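PDB 2I9D: chloramphenicol acetyltransferase from Bacteroides thetaiotaomicron, which probably transfers an acetyl group from acetyl-CoA to a hydroxyl of chloramphenicol, as other members of the trimeric chloramphenicol acetyltransferase family do. Local coordinates for residues A[52-55]-A[56-59]; A[137-141]-A[142-146]; A[180-184]-A[185-189]; A[193-197]-A[198-202]. All coordinates share one frame; numbering follows the deposited sequence.

Interaction 1. Residues A[52-55]-A[56-59]; sequences FFLH and YLYA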
loop_
_atom_site.group_PDB
_atom_site.type_symbol
_atom_site.label_atom_id
_atom_site.label_comp_id
_atom_site.label_asym_id
_atom_site.label_seq_id
_atom_site.Cartn_x
_atom_site.Cartn_y
_atom_site.Cartn_z
ATOM N N PHE A 52 22.317 13.546 -3.103
ATOM C CA PHE A 52 21.820 12.635 -2.072
ATOM C C PHE A 52 21.027 11.467 -2.721
ATOM O O PHE A 52 21.116 10.305 -2.286
ATOM C CB PHE A 52 20.975 13.420 -1.074
ATOM C CG PHE A 52 20.287 12.566 -0.029
ATOM C CD1 PHE A 52 21.020 11.733 0.809
ATOM C CD2 PHE A 52 18.903 12.618 0.127
ATOM C CE1 PHE A 52 20.384 10.938 1.773
ATOM C CE2 PHE A 52 18.264 11.833 1.104
ATOM C CZ PHE A 52 19.020 11.001 1.922
ATOM N N PHE A 53 20.291 11.791 -3.785
ATOM C CA PHE A 53 19.588 10.802 -4.630
ATOM C C PHE A 53 20.453 9.580 -5.024
ATOM O O PHE A 53 20.032 8.431 -4.896
ATOM C CB PHE A 53 18.979 11.498 -5.868
ATOM C CG PHE A 53 18.492 10.545 -6.913
ATOM C CD1 PHE A 53 17.303 9.810 -6.720
ATOM C CD2 PHE A 53 19.223 10.343 -8.084
ATOM C CE1 PHE A 53 16.852 8.907 -7.691
ATOM C CE2 PHE A 53 18.767 9.453 -9.062
ATOM C CZ PHE A 53 17.582 8.725 -8.856
ATOM N N LEU A 54 21.679 9.838 -5.473
ATOM C CA LEU A 54 22.595 8.781 -5.866
ATOM C C LEU A 54 23.132 7.998 -4.681
ATOM O O LEU A 54 23.473 6.813 -4.826
ATOM C CB LEU A 54 23.741 9.337 -6.749
ATOM C CG LEU A 54 23.265 9.821 -8.134
ATOM C CD1 LEU A 54 24.378 10.564 -8.884
ATOM C CD2 LEU A 54 22.674 8.666 -8.961
ATOM N N HIS A 55 23.191 8.636 -3.513
ATOM C CA HIS A 55 23.567 7.924 -2.285
ATOM C C HIS A 55 22.534 6.867 -1.873
ATOM O O HIS A 55 22.901 5.751 -1.563
ATOM C CB HIS A 55 23.826 8.897 -1.129
ATOM C CG HIS A 55 25.203 9.475 -1.117
ATOM N ND1 HIS A 55 26.150 9.135 -0.164
ATOM C CD2 HIS A 55 25.799 10.378 -1.937
ATOM C CE1 HIS A 55 27.265 9.802 -0.401
ATOM N NE2 HIS A 55 27.079 10.560 -1.469
ATOM N N TYR A 56 21.248 7.213 -1.856
ATOM C CA TYR A 56 20.238 6.202 -1.529
ATOM C C TYR A 56 19.926 5.251 -2.678
ATOM O O TYR A 56 19.570 4.099 -2.439
ATOM C CB TYR A 56 18.981 6.781 -0.854
ATOM C CG TYR A 56 18.075 7.687 -1.665
ATOM C CD1 TYR A 56 17.254 7.179 -2.703
ATOM C CD2 TYR A 56 17.968 9.037 -1.344
ATOM C CE1 TYR A 56 16.387 8.028 -3.419
ATOM C CE2 TYR A 56 17.103 9.888 -2.050
ATOM C CZ TYR A 56 16.320 9.377 -3.068
ATOM O OH TYR A 56 15.483 10.229 -3.744
ATOM N N LEU A 57 20.129 5.717 -3.912
ATOM C CA LEU A 57 19.976 4.852 -5.074
ATOM C C LEU A 57 21.003 3.722 -4.998
ATOM O O LEU A 57 20.681 2.534 -5.221
ATOM C CB LEU A 57 20.102 5.649 -6.382
ATOM C CG LEU A 57 19.588 4.960 -7.657
ATOM C CD1 LEU A 57 18.057 4.890 -7.609
ATOM C CD2 LEU A 57 20.035 5.698 -8.955
ATOM N N TYR A 58 22.235 4.089 -4.663
ATOM C CA TYR A 58 23.281 3.101 -4.470
ATOM C C TYR A 58 22.952 2.114 -3.342
ATOM O O TYR A 58 23.088 0.890 -3.516
ATOM C CB TYR A 58 24.633 3.776 -4.190
ATOM C CG TYR A 58 25.721 2.765 -3.954
ATOM C CD1 TYR A 58 26.194 1.989 -5.000
ATOM C CD2 TYR A 58 26.231 2.539 -2.682
ATOM C CE1 TYR A 58 27.180 1.034 -4.808
ATOM C CE2 TYR A 58 27.235 1.579 -2.472
ATOM C CZ TYR A 58 27.693 0.829 -3.554
ATOM O OH TYR A 58 28.679 -0.123 -3.396
ATOM N N ALA A 59 22.541 2.662 -2.193
ATOM C CA ALA A 59 22.189 1.855 -1.015
ATOM C C ALA A 59 21.176 0.782 -1.373
ATOM O O ALA A 59 21.333 -0.383 -0.994
ATOM C CB ALA A 59 21.659 2.742 0.109
#
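Phe52 to Ala59 form the first two turns of helix 52-66, in which the amide N atoms of Tyr56, Leu57, Tyr58 and Ala59 each bond to the carbonyl O four residues back, the shortest being Leu57 N to Phe53 O at 2.9 Å and the longest Ala59 N to His55 O at 3.2 Å. The side chains of Phe52, Phe53 and Tyr56 gather into an aromatic cluster on one flank of these turns. Tyr56 is its hub: with chi1 at 67°, CG sits between its own N and carbonyl carbon, which folds the ring back over the preceding turn. Its CD2 edge then points at one face of Phe52, toward the rim of that ring, with CD2 3.7 Å from Phe52 CE2 and the planes at 78°, a T-shaped pair. The face of Tyr56 receives CA of Phe53 in a CH-pi contact, 4.0 Å from the centroid. Phe53 also turns its ring edge to that face in an offset edge-to-face pair, planes at 87°, and its CD1 lies 3.5 Å from Tyr56 OH. Farther out, Phe53 runs alongside Leu57, where CZ meets Leu57 CD2 at 3.9 Å. Phe53 and Leu57 pack on strands 87-93 and 146-151, Phe52 and His55 against helix 39-47, and Leu54 against helix 111-124, so the helix start is wedged between the mixed sheet and two other helices.

Interaction 2. Residues A[137-141]-A[142-146]; sequences EEVAD and GDYGL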
loop_
_atom_site.group_PDB
_atom_site.type_symbol
_atom_site.label_atom_id
_atom_site.label_comp_id
_atom_site.label_asym_id
_atom_site.label_seq_id
_atom_site.Cartn_x
_atom_site.Cartn_y
_atom_site.Cartn_z
ATOM N N GLU A 137 12.776 -1.355 -23.864
ATOM C CA GLU A 137 14.033 -1.885 -24.351
ATOM C C GLU A 137 14.486 -3.105 -23.543
ATOM O O GLU A 137 14.833 -4.132 -24.123
ATOM C CB GLU A 137 15.098 -0.795 -24.351
ATOM C CG GLU A 137 16.452 -1.315 -24.800
ATOM C CD GLU A 137 17.455 -0.212 -24.956
ATOM O OE1 GLU A 137 18.015 0.240 -23.935
ATOM O OE2 GLU A 137 17.695 0.204 -26.111
ATOM N N GLU A 138 14.447 -3.017 -22.214
ATOM C CA GLU A 138 14.833 -4.155 -21.383
ATOM C C GLU A 138 13.886 -5.346 -21.555
ATOM O O GLU A 138 14.334 -6.497 -21.598
ATOM C CB GLU A 138 14.972 -3.753 -19.904
ATOM C CG GLU A 138 15.868 -2.555 -19.703
ATOM C CD GLU A 138 17.326 -2.799 -20.143
ATOM O OE1 GLU A 138 17.658 -3.942 -20.515
ATOM O OE2 GLU A 138 18.138 -1.846 -20.104
ATOM N N VAL A 139 12.588 -5.075 -21.648
ATOM C CA VAL A 139 11.622 -6.118 -22.018
ATOM C C VAL A 139 11.883 -6.695 -23.424
ATOM O O VAL A 139 11.833 -7.921 -23.627
ATOM C CB VAL A 139 10.137 -5.643 -21.915
ATOM C CG1 VAL A 139 9.199 -6.736 -22.410
ATOM C CG2 VAL A 139 9.795 -5.245 -20.464
ATOM N N ALA A 140 12.153 -5.834 -24.401
ATOM C CA ALA A 140 12.454 -6.352 -25.732
ATOM C C ALA A 140 13.735 -7.214 -25.730
ATOM O O ALA A 140 13.821 -8.205 -26.434
ATOM C CB ALA A 140 12.532 -5.243 -26.740
ATOM N N ASP A 141 14.698 -6.837 -24.902
ATOM C CA ASP A 141 15.923 -7.600 -24.685
ATOM C C ASP A 141 15.786 -8.870 -23.852
ATOM O O ASP A 141 16.705 -9.694 -23.827
ATOM C CB ASP A 141 16.856 -6.730 -23.895
ATOM C CG ASP A 141 18.088 -6.424 -24.612
ATOM O OD1 ASP A 141 19.140 -6.922 -24.117
ATOM O OD2 ASP A 141 18.009 -5.682 -25.631
ATOM N N GLY A 142 14.695 -8.994 -23.102
ATOM C CA GLY A 142 14.571 -10.065 -22.111
ATOM C C GLY A 142 15.528 -9.907 -20.943
ATOM O O GLY A 142 15.891 -10.888 -20.332
ATOM N N ASP A 143 15.964 -8.685 -20.633
ATOM C CA ASP A 143 16.848 -8.479 -19.485
ATOM C C ASP A 143 16.015 -8.013 -18.292
ATOM O O ASP A 143 15.594 -6.845 -18.225
ATOM C CB ASP A 143 17.980 -7.499 -19.806
ATOM C CG ASP A 143 19.030 -7.399 -18.686
ATOM O OD1 ASP A 143 18.947 -8.101 -17.666
ATOM O OD2 ASP A 143 19.952 -6.576 -18.807
ATOM N N TYR A 144 15.755 -8.943 -17.362
ATOM C CA TYR A 144 15.003 -8.619 -16.145
ATOM C C TYR A 144 15.943 -8.480 -14.933
ATOM O O TYR A 144 15.489 -8.374 -13.791
ATOM C CB TYR A 144 13.902 -9.648 -15.867
ATOM C CG TYR A 144 12.845 -9.781 -16.938
ATOM C CD1 TYR A 144 12.701 -8.821 -17.944
ATOM C CD2 TYR A 144 11.946 -10.851 -16.913
ATOM C CE1 TYR A 144 11.722 -8.937 -18.922
ATOM C CE2 TYR A 144 10.961 -10.975 -17.894
ATOM C CZ TYR A 144 10.877 -10.018 -18.904
ATOM O OH TYR A 144 9.905 -10.137 -19.864
ATOM N N GLY A 145 17.246 -8.473 -15.195
ATOM C CA GLY A 145 18.234 -8.370 -14.116
ATOM C C GLY A 145 18.396 -6.934 -13.690
ATOM O O GLY A 145 19.489 -6.326 -13.813
ATOM N N LEU A 146 17.290 -6.392 -13.196
ATOM C CA LEU A 146 17.158 -4.971 -12.870
ATOM C C LEU A 146 16.189 -4.773 -11.703
ATOM O O LEU A 146 15.365 -5.623 -11.437
ATOM C CB LEU A 146 16.577 -4.208 -14.076
ATOM C CG LEU A 146 17.395 -4.153 -15.363
ATOM C CD1 LEU A 146 16.418 -4.087 -16.503
ATOM C CD2 LEU A 146 18.354 -2.959 -15.347
HETATM O O HOH W 1 10.755 -9.909 -22.659
#
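Glu138 and Asp143 meet where helix 133-141 ends in a Schellman motif: Asp143 N reaches back to Glu138 O at 2.9 Å and Gly142 N to Val139 O at 3.1 Å, with Gly142 in the positive-phi position (68°) that glycine favours. The Glu138 side chain follows the departing chain. Its CB lies 3.6 Å from Asp143 O and also touches Leu146 CD1. CG, anti to the carbonyl carbon (chi1 -52°), presses on the same Leu146 methyl at 3.6 Å, the two side chains crossing at about a right angle. After a bend at chi2, CD still touches that methyl, and the carboxylate comes to lie alongside Asp143, where OE1 rests 3.6 Å from Asp143 CB and 3.9 Å from Asp143 OD2. The two carboxylate planes are nearly perpendicular. Such close like charges would be costly alone, but Arg104 forms salt bridges to both Glu138 OE1 and Asp143 OD2 and probably offsets the repulsion. Asp143 OD1 closes an Asx turn by accepting from Gly145 N, which approaches from above the carboxylate plane. Gly145 itself centres an inverse gamma turn, and with these two turns the chain enters strand 146-151. On the other flank the Tyr144 ring turns its edge to Val139 CA, and a water joins the two residues, donating to Val139 O and lying 2.9 Å from Tyr144 OH.

Interaction 3. Residues A[180-184]-A[185-189]; sequences AIIRE and GRLVM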
loop_
_atom_site.group_PDB
_atom_site.type_symbol
_atom_site.label_atom_id
_atom_site.label_comp_id
_atom_site.label_asym_id
_atom_site.label_seq_id
_atom_site.Cartn_x
_atom_site.Cartn_y
_atom_site.Cartn_z
ATOM N N ALA A 180 12.895 12.887 2.674
ATOM C CA ALA A 180 13.704 12.754 3.899
ATOM C C ALA A 180 13.295 13.843 4.876
ATOM O O ALA A 180 13.221 15.046 4.557
ATOM C CB ALA A 180 15.195 12.809 3.619
ATOM N N ILE A 181 13.010 13.406 6.086
ATOM C CA ILE A 181 12.297 14.228 7.032
ATOM C C ILE A 181 12.815 13.947 8.458
ATOM O O ILE A 181 13.186 12.815 8.796
ATOM C CB ILE A 181 10.781 13.976 6.826
ATOM C CG1 ILE A 181 10.188 15.100 5.988
ATOM C CG2 ILE A 181 10.019 13.799 8.118
ATOM C CD1 ILE A 181 8.769 14.811 5.540
ATOM N N ILE A 182 12.912 14.998 9.255
ATOM C CA ILE A 182 13.293 14.861 10.667
ATOM C C ILE A 182 12.118 14.343 11.503
ATOM O O ILE A 182 11.056 14.956 11.542
ATOM C CB ILE A 182 13.940 16.171 11.229
ATOM C CG1 ILE A 182 15.387 16.251 10.735
ATOM C CG2 ILE A 182 13.962 16.172 12.764
ATOM C CD1 ILE A 182 15.864 17.616 10.555
ATOM N N ARG A 183 12.313 13.168 12.096
ATOM C CA ARG A 183 11.362 12.568 13.027
ATOM C C ARG A 183 12.065 12.218 14.332
ATOM O O ARG A 183 12.988 11.389 14.359
ATOM C CB ARG A 183 10.726 11.303 12.451
ATOM C CG ARG A 183 9.271 11.471 12.058
ATOM C CD ARG A 183 9.143 11.447 10.558
ATOM N NE ARG A 183 7.766 11.605 10.090
ATOM C CZ ARG A 183 6.891 10.611 9.959
ATOM N NH1 ARG A 183 7.230 9.361 10.277
ATOM N NH2 ARG A 183 5.668 10.879 9.512
ATOM N N GLU A 184 11.600 12.850 15.409
ATOM C CA GLU A 184 12.224 12.762 16.737
ATOM C C GLU A 184 13.746 12.984 16.678
ATOM O O GLU A 184 14.533 12.168 17.149
ATOM C CB GLU A 184 11.827 11.446 17.423
ATOM C CG GLU A 184 10.302 11.250 17.443
ATOM C CD GLU A 184 9.868 10.126 18.385
ATOM O OE1 GLU A 184 9.844 10.374 19.615
ATOM O OE2 GLU A 184 9.553 9.013 17.895
ATOM N N GLY A 185 14.138 14.084 16.040
ATOM C CA GLY A 185 15.545 14.458 15.905
ATOM C C GLY A 185 16.412 13.694 14.906
ATOM O O GLY A 185 17.601 14.022 14.781
ATOM N N ARG A 186 15.845 12.695 14.204
ATOM C CA ARG A 186 16.583 11.887 13.208
ATOM C C ARG A 186 15.996 11.980 11.794
ATOM O O ARG A 186 14.771 12.014 11.598
ATOM C CB ARG A 186 16.696 10.421 13.632
ATOM C CG ARG A 186 16.995 10.241 15.135
ATOM C CD ARG A 186 18.075 9.190 15.423
ATOM N NE ARG A 186 19.415 9.658 15.043
ATOM C CZ ARG A 186 20.362 10.056 15.899
ATOM N NH1 ARG A 186 20.141 10.042 17.215
ATOM N NH2 ARG A 186 21.543 10.457 15.434
ATOM N N LEU A 187 16.890 12.030 10.812
ATOM C CA LEU A 187 16.482 12.084 9.421
ATOM C C LEU A 187 16.089 10.684 8.959
ATOM O O LEU A 187 16.873 9.749 9.068
ATOM C CB LEU A 187 17.573 12.679 8.531
ATOM C CG LEU A 187 17.090 13.127 7.152
ATOM C CD1 LEU A 187 16.200 14.414 7.202
ATOM C CD2 LEU A 187 18.301 13.293 6.231
ATOM N N VAL A 188 14.850 10.565 8.480
ATOM C CA VAL A 188 14.286 9.303 7.978
ATOM C C VAL A 188 13.586 9.551 6.619
ATOM O O VAL A 188 13.090 10.662 6.344
ATOM C CB VAL A 188 13.249 8.695 8.979
ATOM C CG1 VAL A 188 13.890 8.354 10.324
ATOM C CG2 VAL A 188 12.066 9.667 9.199
HETATM N N MSE A 189 13.531 8.525 5.778
HETATM C CA MSE A 189 12.830 8.632 4.503
HETATM C C MSE A 189 12.054 7.352 4.307
HETATM O O MSE A 189 12.473 6.341 4.870
HETATM C CB MSE A 189 13.821 8.832 3.365
HETATM C CG MSE A 189 14.841 7.734 3.224
HETATM SE SE MSE A 189 16.098 8.124 1.752
HETATM C CE MSE A 189 14.844 7.799 0.255
#
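A beta hairpin with a two-residue loop joins strands 174-183 and 186-196, its tip a type I' turn from Arg183 to Arg186 with Glu184 and Gly185 at the corners, both in positive phi. Two hydrogen-bonded antiparallel pairs hold the arms together. Arg183 N meets Arg186 O at 2.8 Å, and Arg186 N returns to Arg183 O, approaching well above the carbonyl plane. The Ile181 and Val188 pair exchanges two bonds, Ile181 N to Val188 O and Val188 N to Ile181 O, both 2.8 Å long. Between them lies the non-hydrogen-bonded pair Ile182 and Leu187. Here Leu187 CG is anti to the backbone N (chi1 -164°), and CD1 lies against the opposite backbone, 3.5 Å from Ile181 N, while also touching Ile182 CG1 at 4.1 Å; Leu187 CG lies against Ala180 CB. On the face that carries Ile181, Arg183 and Val188, the Arg183 chain bends at chi2 and lays CD across Val188 CG2 at 3.7 Å. That valine branch is also tucked against the other strand, 3.4 Å from Ile181 O. The Arg183 guanidinium makes a cation-pi contact with Tyr156. At the tip the three subunits of the trimer converge, Glu184 N bonding to Glu184 OE1 of the second subunit and Glu184 OE2 accepting from Glu184 N of the third. The second strand of the hairpin continues the mixed sheet toward strand 29-37, while Ala180 and Met189, a selenomethionine, pack on Phe52 of helix 52-66.

Interaction 4. Residues A[193-197]-A[198-202]; sequences MTIHH and GFIDG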
loop_
_atom_site.group_PDB
_atom_site.type_symbol
_atom_site.label_atom_id
_atom_site.label_comp_id
_atom_site.label_asym_id
_atom_site.label_seq_id
_atom_site.Cartn_x
_atom_site.Cartn_y
_atom_site.Cartn_z
HETATM N N MSE A 193 8.189 -0.930 -1.808
HETATM C CA MSE A 193 8.579 -1.869 -2.833
HETATM C C MSE A 193 7.535 -2.950 -3.087
HETATM O O MSE A 193 6.759 -3.299 -2.212
HETATM C CB MSE A 193 9.957 -2.480 -2.529
HETATM C CG MSE A 193 10.008 -3.359 -1.296
HETATM SE SE MSE A 193 11.851 -3.963 -0.810
HETATM C CE MSE A 193 12.571 -4.353 -2.631
ATOM N N THR A 194 7.545 -3.461 -4.316
ATOM C CA THR A 194 6.664 -4.524 -4.756
ATOM C C THR A 194 7.502 -5.697 -5.274
ATOM O O THR A 194 8.304 -5.551 -6.184
ATOM C CB THR A 194 5.672 -3.993 -5.798
ATOM O OG1 THR A 194 4.859 -3.030 -5.152
ATOM C CG2 THR A 194 4.758 -5.095 -6.378
ATOM N N ILE A 195 7.349 -6.849 -4.637
ATOM C CA ILE A 195 8.169 -8.001 -4.972
ATOM C C ILE A 195 7.266 -9.202 -5.258
ATOM O O ILE A 195 6.064 -9.127 -5.026
ATOM C CB ILE A 195 9.319 -8.290 -3.886
ATOM C CG1 ILE A 195 8.786 -8.330 -2.432
ATOM C CG2 ILE A 195 10.453 -7.228 -4.007
ATOM C CD1 ILE A 195 7.764 -9.430 -2.123
ATOM N N HIS A 196 7.834 -10.277 -5.805
ATOM C CA HIS A 196 7.073 -11.507 -6.023
ATOM C C HIS A 196 7.238 -12.357 -4.763
ATOM O O HIS A 196 8.355 -12.661 -4.385
ATOM C CB HIS A 196 7.636 -12.254 -7.240
ATOM C CG HIS A 196 6.759 -13.352 -7.736
ATOM N ND1 HIS A 196 6.524 -14.499 -7.014
ATOM C CD2 HIS A 196 6.091 -13.497 -8.906
ATOM C CE1 HIS A 196 5.715 -15.289 -7.694
ATOM N NE2 HIS A 196 5.459 -14.715 -8.857
ATOM N N HIS A 197 6.141 -12.730 -4.115
ATOM C CA HIS A 197 6.218 -13.486 -2.863
ATOM C C HIS A 197 6.843 -14.898 -3.037
ATOM O O HIS A 197 7.302 -15.509 -2.049
ATOM C CB HIS A 197 4.823 -13.605 -2.228
ATOM C CG HIS A 197 4.837 -13.790 -0.739
ATOM N ND1 HIS A 197 5.878 -14.401 -0.066
ATOM C CD2 HIS A 197 3.915 -13.473 0.205
ATOM C CE1 HIS A 197 5.603 -14.428 1.226
ATOM N NE2 HIS A 197 4.424 -13.865 1.418
ATOM N N GLY A 198 6.827 -15.426 -4.268
ATOM C CA GLY A 198 7.492 -16.693 -4.587
ATOM C C GLY A 198 8.986 -16.669 -4.304
ATOM O O GLY A 198 9.577 -17.703 -3.990
ATOM N N PHE A 199 9.583 -15.478 -4.372
ATOM C CA PHE A 199 11.027 -15.295 -4.206
ATOM C C PHE A 199 11.446 -14.704 -2.871
ATOM O O PHE A 199 12.592 -14.868 -2.450
ATOM C CB PHE A 199 11.601 -14.383 -5.311
ATOM C CG PHE A 199 11.410 -14.897 -6.711
ATOM C CD1 PHE A 199 11.746 -16.204 -7.049
ATOM C CD2 PHE A 199 10.943 -14.045 -7.722
ATOM C CE1 PHE A 199 11.592 -16.673 -8.356
ATOM C CE2 PHE A 199 10.776 -14.502 -9.035
ATOM C CZ PHE A 199 11.104 -15.814 -9.358
ATOM N N ILE A 200 10.541 -13.966 -2.236
ATOM C CA ILE A 200 10.890 -13.108 -1.106
ATOM C C ILE A 200 9.810 -13.222 -0.036
ATOM O O ILE A 200 8.617 -13.097 -0.348
ATOM C CB ILE A 200 11.076 -11.621 -1.566
ATOM C CG1 ILE A 200 12.381 -11.467 -2.342
ATOM C CG2 ILE A 200 11.017 -10.587 -0.367
ATOM C CD1 ILE A 200 12.296 -10.439 -3.461
ATOM N N ASP A 201 10.239 -13.482 1.208
ATOM C CA ASP A 201 9.353 -13.442 2.373
ATOM C C ASP A 201 9.702 -12.265 3.275
ATOM O O ASP A 201 10.704 -11.569 3.045
ATOM C CB ASP A 201 9.477 -14.719 3.207
ATOM C CG ASP A 201 9.139 -15.980 2.420
ATOM O OD1 ASP A 201 8.133 -16.000 1.662
ATOM O OD2 ASP A 201 9.894 -16.959 2.584
ATOM N N GLY A 202 8.889 -12.078 4.323
ATOM C CA GLY A 202 9.109 -11.034 5.318
ATOM C C GLY A 202 10.548 -10.960 5.773
ATOM O O GLY A 202 11.117 -9.865 5.930
#
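His197, predicted to be the proton acceptor of the active site, stands where strand 186-196 gives way to a tight loop before helix 202-216, and the run His-His-Gly-Phe-Ile-Asp-Gly from His196 to Gly202 matches the HHxxxDG signature of CoA-dependent acyltransferases. Its ring, with CG anti to the backbone N (chi1 -154°), reaches along the loop so that ND1 lies 3.0 Å from Ile200 O. Asp201 OD1 sits at the ring edge, near the ring plane, 3.0 Å from His197 CE1, and the carboxylate plane is turned 64° from the ring. That aspartate has its salt bridge elsewhere, from OD2 to Arg15, as in relatives where this residue is thought to be mainly structural. Arg15 also bonds to Gly198 O, so one guanidinium ties both ends of the loop. The ring of Phe22 stacks on His197, and Thr163 of the third subunit packs against the histidine, which therefore lies at a subunit interface. The next shell shapes the loop itself. His196 O accepts Phe199 N at 3.1 Å and, weakly, Ile200 N at 3.3 Å, turning the chain back beside the strand end. The side chains of Ile195 and Ile200, one on the strand and one in the loop, cross at about a right angle, with Ile200 CD1 3.7 Å from Ile195 CB. His196 CB touches Phe199 CD2 at 3.8 Å, and the ring of His196 uses its ND1 as an acceptor, meeting Gly198 N in the ring plane at 2.9 Å.

Along the chain the four contacts follow in numerical order. Interactions 1 and 3 touch: Met189 CE packs on Tyr56 CD2 at 3.7 Å, joining the start of helix 52-66 to the hairpin, although their centres are 17 Å apart. Interactions 3 and 4 share strand 186-196, whose early part belongs to the hairpin and whose end carries the predicted catalytic histidine, with centres 27 Å apart. Interaction 2, leading into strand 146-151 of the same mixed sheet, lies 36 Å centre to centre from interaction 3. The sheet thus connects the trimer contact at the hairpin tip with the probable active site at a subunit interface.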